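Local coordinates for protein serpin-ZX (Arabidopsis thaliana, PDB 3LE2) that inhibits cysteine and serine proteases, among them metacaspase-9, by offering a reactive centre loop whose cleavage traps the protease covalently, and limits programmed cell death, at residues 92-105 / 165-177. Residues are numbered along the deposited sequence; the frame is centred on the assembly and turned at random. Where two conformers were deposited one is given.
Sequences PKLSVANGAWIDKS and TKLIFANALYFKG
N98 and N171 show how a long antiparallel strand pair can carry a polar bridge on an otherwise largely apolar face. Strands 93-103 and 167-176 run side by side, their N-to-C directions 173° apart, joined by backbone bonds that pair K93 with K176, S95 with Y174, A97 with A172, G99 with A170 and W101 with I168. The two asparagines form a non-hydrogen-bonded pair, linked instead through their side chains: N171 ND2 donates to N98 OD1 over 3.1 Å. The bond is bent, and ND2 arrives above the carbonyl plane of N98, the two amides being turned 66° against each other. N171 OD1 has a weak hydrogen bond to H329 on the neighbouring strand 326-335, so both ends of this buried amide have partners.

F175 can be followed outward. F175 CB lies 4.1 Å from K93 O; with CG anti to the backbone N (chi1 170°), the ring lies alongside the L94 and P92 side chains, which point the same way. F175 CD1 then meets L94 CG at 3.8 Å, a contact at the ring edge, while F175 CE1 reaches P92 CB at 3.6 Å and CZ, the tip, rests near the same proline. Y227 packs on this ring edge-to-face. Further along, V96 CG2 and L173 CD1 press together at 3.5 Å, and A100 CB sits 3.4 Å from F169 CE1. Helix 37-49 covers N98, N171 and F169. On the other face the W101 indole lies against G99, in the space a side chain there would need; its CZ3 approaches A170 CB, and it meets W143 edge-to-face. Such pairing, with strand 326-335 next to 167-176 and parallel to it, is characteristic of beta-sheet A of inhibitory serpins, where the cleaved reactive centre loop inserts between those last two strands.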
loop_
_atom_site.group_PDB
_atom_site.type_symbol
_atom_site.label_atom_id
_atom_site.label_comp_id
_atom_site.label_asym_id
_atom_site.label_seq_id
_atom_site.Cartn_x
_atom_site.Cartn_y
_atom_site.Cartn_z
ATOM N N PRO A 92 3.188 -14.892 -4.148
ATOM C CA PRO A 92 1.858 -14.362 -3.848
ATOM C C PRO A 92 1.085 -14.005 -5.110
ATOM O O PRO A 92 1.633 -13.883 -6.205
ATOM C CB PRO A 92 2.164 -13.104 -3.019
ATOM C CG PRO A 92 3.519 -13.355 -2.454
ATOM C CD PRO A 92 4.251 -14.063 -3.563
ATOM N N LYS A 93 -0.212 -13.852 -4.937
ATOM C CA LYS A 93 -1.074 -13.447 -6.016
ATOM C C LYS A 93 -1.190 -11.943 -5.914
ATOM O O LYS A 93 -1.512 -11.413 -4.849
ATOM C CB LYS A 93 -2.449 -14.090 -5.845
ATOM C CG LYS A 93 -3.503 -13.610 -6.844
ATOM C CD LYS A 93 -3.200 -14.162 -8.230
ATOM C CE LYS A 93 -4.178 -13.676 -9.276
ATOM N NZ LYS A 93 -3.689 -14.085 -10.627
ATOM N N LEU A 94 -0.899 -11.264 -7.016
ATOM C CA LEU A 94 -1.070 -9.822 -7.114
ATOM C C LEU A 94 -1.823 -9.538 -8.383
ATOM O O LEU A 94 -1.609 -10.194 -9.404
ATOM C CB LEU A 94 0.272 -9.078 -7.188
ATOM C CG LEU A 94 1.134 -8.932 -5.932
ATOM C CD1 LEU A 94 1.956 -10.192 -5.673
ATOM C CD2 LEU A 94 2.053 -7.718 -6.091
ATOM N N SER A 95 -2.697 -8.540 -8.314
ATOM C CA SER A 95 -3.441 -8.103 -9.474
ATOM C C SER A 95 -3.585 -6.584 -9.411
ATOM O O SER A 95 -3.920 -6.025 -8.362
ATOM C CB SER A 95 -4.808 -8.789 -9.509
ATOM O OG SER A 95 -5.483 -8.447 -10.700
ATOM N N VAL A 96 -3.321 -5.925 -10.532
ATOM C CA VAL A 96 -3.277 -4.470 -10.591
ATOM C C VAL A 96 -4.321 -3.917 -11.556
ATOM O O VAL A 96 -4.540 -4.466 -12.634
ATOM C CB VAL A 96 -1.908 -3.993 -11.079
ATOM C CG1 VAL A 96 -1.947 -2.501 -11.391
ATOM C CG2 VAL A 96 -0.823 -4.339 -10.064
ATOM N N ALA A 97 -4.968 -2.830 -11.158
ATOM C CA ALA A 97 -5.864 -2.107 -12.044
ATOM C C ALA A 97 -5.387 -0.667 -12.106
ATOM O O ALA A 97 -5.262 0.004 -11.082
ATOM C CB ALA A 97 -7.302 -2.176 -11.547
ATOM N N ASN A 98 -5.142 -0.190 -13.315
ATOM C CA ASN A 98 -4.552 1.118 -13.482
ATOM C C ASN A 98 -5.048 1.839 -14.737
ATOM O O ASN A 98 -4.789 1.410 -15.867
ATOM C CB ASN A 98 -3.031 0.971 -13.484
ATOM C CG ASN A 98 -2.340 2.278 -13.339
ATOM O OD1 ASN A 98 -2.785 3.147 -12.589
ATOM N ND2 ASN A 98 -1.259 2.451 -14.075
ATOM N N GLY A 99 -5.774 2.933 -14.547
ATOM C CA GLY A 99 -6.401 3.589 -15.681
ATOM C C GLY A 99 -6.718 5.057 -15.489
ATOM O O GLY A 99 -6.823 5.545 -14.359
ATOM N N ALA A 100 -6.864 5.760 -16.611
ATOM C CA ALA A 100 -7.266 7.156 -16.604
ATOM C C ALA A 100 -8.459 7.380 -17.532
ATOM O O ALA A 100 -8.523 6.835 -18.626
ATOM C CB ALA A 100 -6.098 8.035 -17.029
ATOM N N TRP A 101 -9.405 8.187 -17.079
ATOM C CA TRP A 101 -10.559 8.549 -17.885
ATOM C C TRP A 101 -10.672 10.060 -17.923
ATOM O O TRP A 101 -10.502 10.739 -16.910
ATOM C CB TRP A 101 -11.851 7.966 -17.289
ATOM C CG TRP A 101 -12.109 6.501 -17.607
ATOM C CD1 TRP A 101 -13.003 5.998 -18.521
ATOM C CD2 TRP A 101 -11.470 5.362 -17.009
ATOM N NE1 TRP A 101 -12.954 4.620 -18.527
ATOM C CE2 TRP A 101 -12.027 4.206 -17.605
ATOM C CE3 TRP A 101 -10.485 5.207 -16.022
ATOM C CZ2 TRP A 101 -11.632 2.919 -17.247
ATOM C CZ3 TRP A 101 -10.095 3.934 -15.672
ATOM C CH2 TRP A 101 -10.664 2.804 -16.287
ATOM N N ILE A 102 -10.996 10.588 -19.086
ATOM C CA ILE A 102 -11.140 12.026 -19.225
ATOM C C ILE A 102 -12.491 12.343 -19.858
ATOM O O ILE A 102 -13.002 11.556 -20.662
ATOM C CB ILE A 102 -9.984 12.586 -20.087
ATOM C CG1 ILE A 102 -9.744 14.056 -19.774
ATOM C CG2 ILE A 102 -10.238 12.339 -21.580
ATOM C CD1 ILE A 102 -8.396 14.520 -20.210
ATOM N N ASP A 103 -13.095 13.471 -19.502
ATOM C CA ASP A 103 -14.344 13.818 -20.165
ATOM C C ASP A 103 -14.134 13.888 -21.671
ATOM O O ASP A 103 -13.162 14.489 -22.138
ATOM C CB ASP A 103 -14.937 15.132 -19.680
ATOM C CG ASP A 103 -16.327 15.350 -20.239
ATOM O OD1 ASP A 103 -17.162 14.443 -20.056
ATOM O OD2 ASP A 103 -16.577 16.391 -20.888
ATOM N N LYS A 104 -15.059 13.288 -22.422
ATOM C CA LYS A 104 -14.902 13.136 -23.867
ATOM C C LYS A 104 -14.862 14.470 -24.624
ATOM O O LYS A 104 -14.586 14.497 -25.820
ATOM C CB LYS A 104 -15.993 12.232 -24.438
ATOM C CG LYS A 104 -17.318 12.928 -24.653
ATOM C CD LYS A 104 -18.317 11.997 -25.336
ATOM C CE LYS A 104 -19.640 12.704 -25.591
ATOM N NZ LYS A 104 -20.631 11.798 -26.230
ATOM N N SER A 105 -15.137 15.571 -23.929
ATOM C CA SER A 105 -14.900 16.893 -24.494
ATOM C C SER A 105 -13.391 17.115 -24.663
ATOM O O SER A 105 -12.947 18.131 -25.202
ATOM C CB SER A 105 -15.507 17.984 -23.606
ATOM O OG SER A 105 -14.811 18.114 -22.376
ATOM N N THR A 165 -17.045 16.395 -13.582
ATOM C CA THR A 165 -15.825 15.590 -13.568
ATOM C C THR A 165 -15.115 15.660 -14.911
ATOM O O THR A 165 -15.727 15.455 -15.952
ATOM C CB THR A 165 -16.116 14.123 -13.227
ATOM O OG1 THR A 165 -16.580 14.033 -11.877
ATOM C CG2 THR A 165 -14.865 13.299 -13.376
ATOM N N LYS A 166 -13.821 15.957 -14.880
ATOM C CA LYS A 166 -13.053 16.125 -16.112
ATOM C C LYS A 166 -11.999 15.058 -16.281
ATOM O O LYS A 166 -11.872 14.487 -17.361
ATOM C CB LYS A 166 -12.408 17.509 -16.166
ATOM C CG LYS A 166 -13.428 18.652 -16.196
ATOM C CD LYS A 166 -14.339 18.563 -17.429
ATOM C CE LYS A 166 -15.394 19.659 -17.412
ATOM N NZ LYS A 166 -16.482 19.418 -18.417
ATOM N N LEU A 167 -11.243 14.791 -15.213
ATOM C CA LEU A 167 -10.131 13.841 -15.282
ATOM C C LEU A 167 -9.977 13.037 -14.001
ATOM O O LEU A 167 -9.781 13.595 -12.920
ATOM C CB LEU A 167 -8.813 14.565 -15.598
ATOM C CG LEU A 167 -7.546 13.714 -15.623
ATOM C CD1 LEU A 167 -7.547 12.685 -16.745
ATOM C CD2 LEU A 167 -6.342 14.618 -15.738
ATOM N N ILE A 168 -10.064 11.718 -14.127
ATOM C CA ILE A 168 -9.917 10.834 -12.978
ATOM C C ILE A 168 -8.907 9.715 -13.216
ATOM O O ILE A 168 -8.641 9.317 -14.357
ATOM C CB ILE A 168 -11.261 10.186 -12.579
ATOM C CG1 ILE A 168 -11.731 9.224 -13.677
ATOM C CG2 ILE A 168 -12.295 11.260 -12.261
ATOM C CD1 ILE A 168 -12.944 8.395 -13.305
ATOM N N PHE A 169 -8.349 9.211 -12.126
ATOM C CA PHE A 169 -7.523 8.030 -12.185
ATOM C C PHE A 169 -8.151 6.976 -11.287
ATOM O O PHE A 169 -8.652 7.285 -10.210
ATOM C CB PHE A 169 -6.102 8.364 -11.756
ATOM C CG PHE A 169 -5.397 9.259 -12.726
ATOM C CD1 PHE A 169 -4.702 8.725 -13.804
ATOM C CD2 PHE A 169 -5.461 10.635 -12.587
ATOM C CE1 PHE A 169 -4.068 9.552 -14.708
ATOM C CE2 PHE A 169 -4.831 11.460 -13.487
ATOM C CZ PHE A 169 -4.133 10.922 -14.548
ATOM N N ALA A 170 -8.165 5.737 -11.744
ATOM C CA ALA A 170 -8.698 4.678 -10.918
ATOM C C ALA A 170 -7.618 3.640 -10.792
ATOM O O ALA A 170 -7.083 3.169 -11.796
ATOM C CB ALA A 170 -9.969 4.081 -11.526
ATOM N N ASN A 171 -7.285 3.305 -9.553
ATOM C CA ASN A 171 -6.180 2.407 -9.293
ATOM C C ASN A 171 -6.526 1.424 -8.183
ATOM O O ASN A 171 -7.148 1.786 -7.183
ATOM C CB ASN A 171 -4.918 3.208 -8.954
ATOM C CG ASN A 171 -3.712 2.323 -8.736
ATOM O OD1 ASN A 171 -3.692 1.511 -7.811
ATOM N ND2 ASN A 171 -2.698 2.466 -9.589
ATOM N N ALA A 172 -6.135 0.170 -8.365
ATOM C CA ALA A 172 -6.402 -0.843 -7.354
ATOM C C ALA A 172 -5.247 -1.828 -7.289
ATOM O O ALA A 172 -4.603 -2.111 -8.292
ATOM C CB ALA A 172 -7.714 -1.565 -7.654
ATOM N N LEU A 173 -4.972 -2.341 -6.100
ATOM C CA LEU A 173 -3.960 -3.372 -5.952
ATOM C C LEU A 173 -4.524 -4.474 -5.075
ATOM O O LEU A 173 -4.877 -4.237 -3.915
ATOM C CB LEU A 173 -2.651 -2.812 -5.354
ATOM C CG LEU A 173 -1.478 -3.802 -5.223
ATOM C CD1 LEU A 173 -1.022 -4.310 -6.588
ATOM C CD2 LEU A 173 -0.272 -3.237 -4.451
ATOM N N TYR A 174 -4.629 -5.673 -5.642
ATOM C CA TYR A 174 -4.987 -6.856 -4.867
ATOM C C TYR A 174 -3.736 -7.686 -4.592
ATOM O O TYR A 174 -2.902 -7.891 -5.472
ATOM C CB TYR A 174 -6.059 -7.694 -5.586
ATOM C CG TYR A 174 -6.392 -9.009 -4.907
ATOM C CD1 TYR A 174 -7.405 -9.081 -3.956
ATOM C CD2 TYR A 174 -5.697 -10.185 -5.215
ATOM C CE1 TYR A 174 -7.737 -10.286 -3.327
ATOM C CE2 TYR A 174 -6.017 -11.402 -4.586
ATOM C CZ TYR A 174 -7.042 -11.436 -3.643
ATOM O OH TYR A 174 -7.384 -12.607 -3.000
ATOM N N PHE A 175 -3.613 -8.161 -3.362
ATOM C CA PHE A 175 -2.503 -9.016 -2.970
ATOM C C PHE A 175 -3.047 -10.098 -2.063
ATOM O O PHE A 175 -3.860 -9.831 -1.177
ATOM C CB PHE A 175 -1.431 -8.184 -2.246
ATOM C CG PHE A 175 -0.334 -8.994 -1.566
ATOM C CD1 PHE A 175 0.893 -9.170 -2.173
ATOM C CD2 PHE A 175 -0.504 -9.493 -0.286
ATOM C CE1 PHE A 175 1.911 -9.873 -1.541
ATOM C CE2 PHE A 175 0.518 -10.193 0.356
ATOM C CZ PHE A 175 1.719 -10.384 -0.275
ATOM N N LYS A 176 -2.616 -11.325 -2.305
ATOM C CA LYS A 176 -2.906 -12.404 -1.376
ATOM C C LYS A 176 -1.733 -13.350 -1.372
ATOM O O LYS A 176 -1.323 -13.842 -2.423
ATOM C CB LYS A 176 -4.188 -13.153 -1.747
ATOM C CG LYS A 176 -4.483 -14.315 -0.807
ATOM C CD LYS A 176 -5.897 -14.823 -0.983
ATOM C CE LYS A 176 -6.194 -15.992 -0.058
ATOM N NZ LYS A 176 -7.594 -16.500 -0.273
ATOM N N GLY A 177 -1.183 -13.591 -0.189
ATOM C CA GLY A 177 -0.013 -14.434 -0.066
ATOM C C GLY A 177 -0.189 -15.495 0.998
ATOM O O GLY A 177 -0.933 -15.314 1.960
#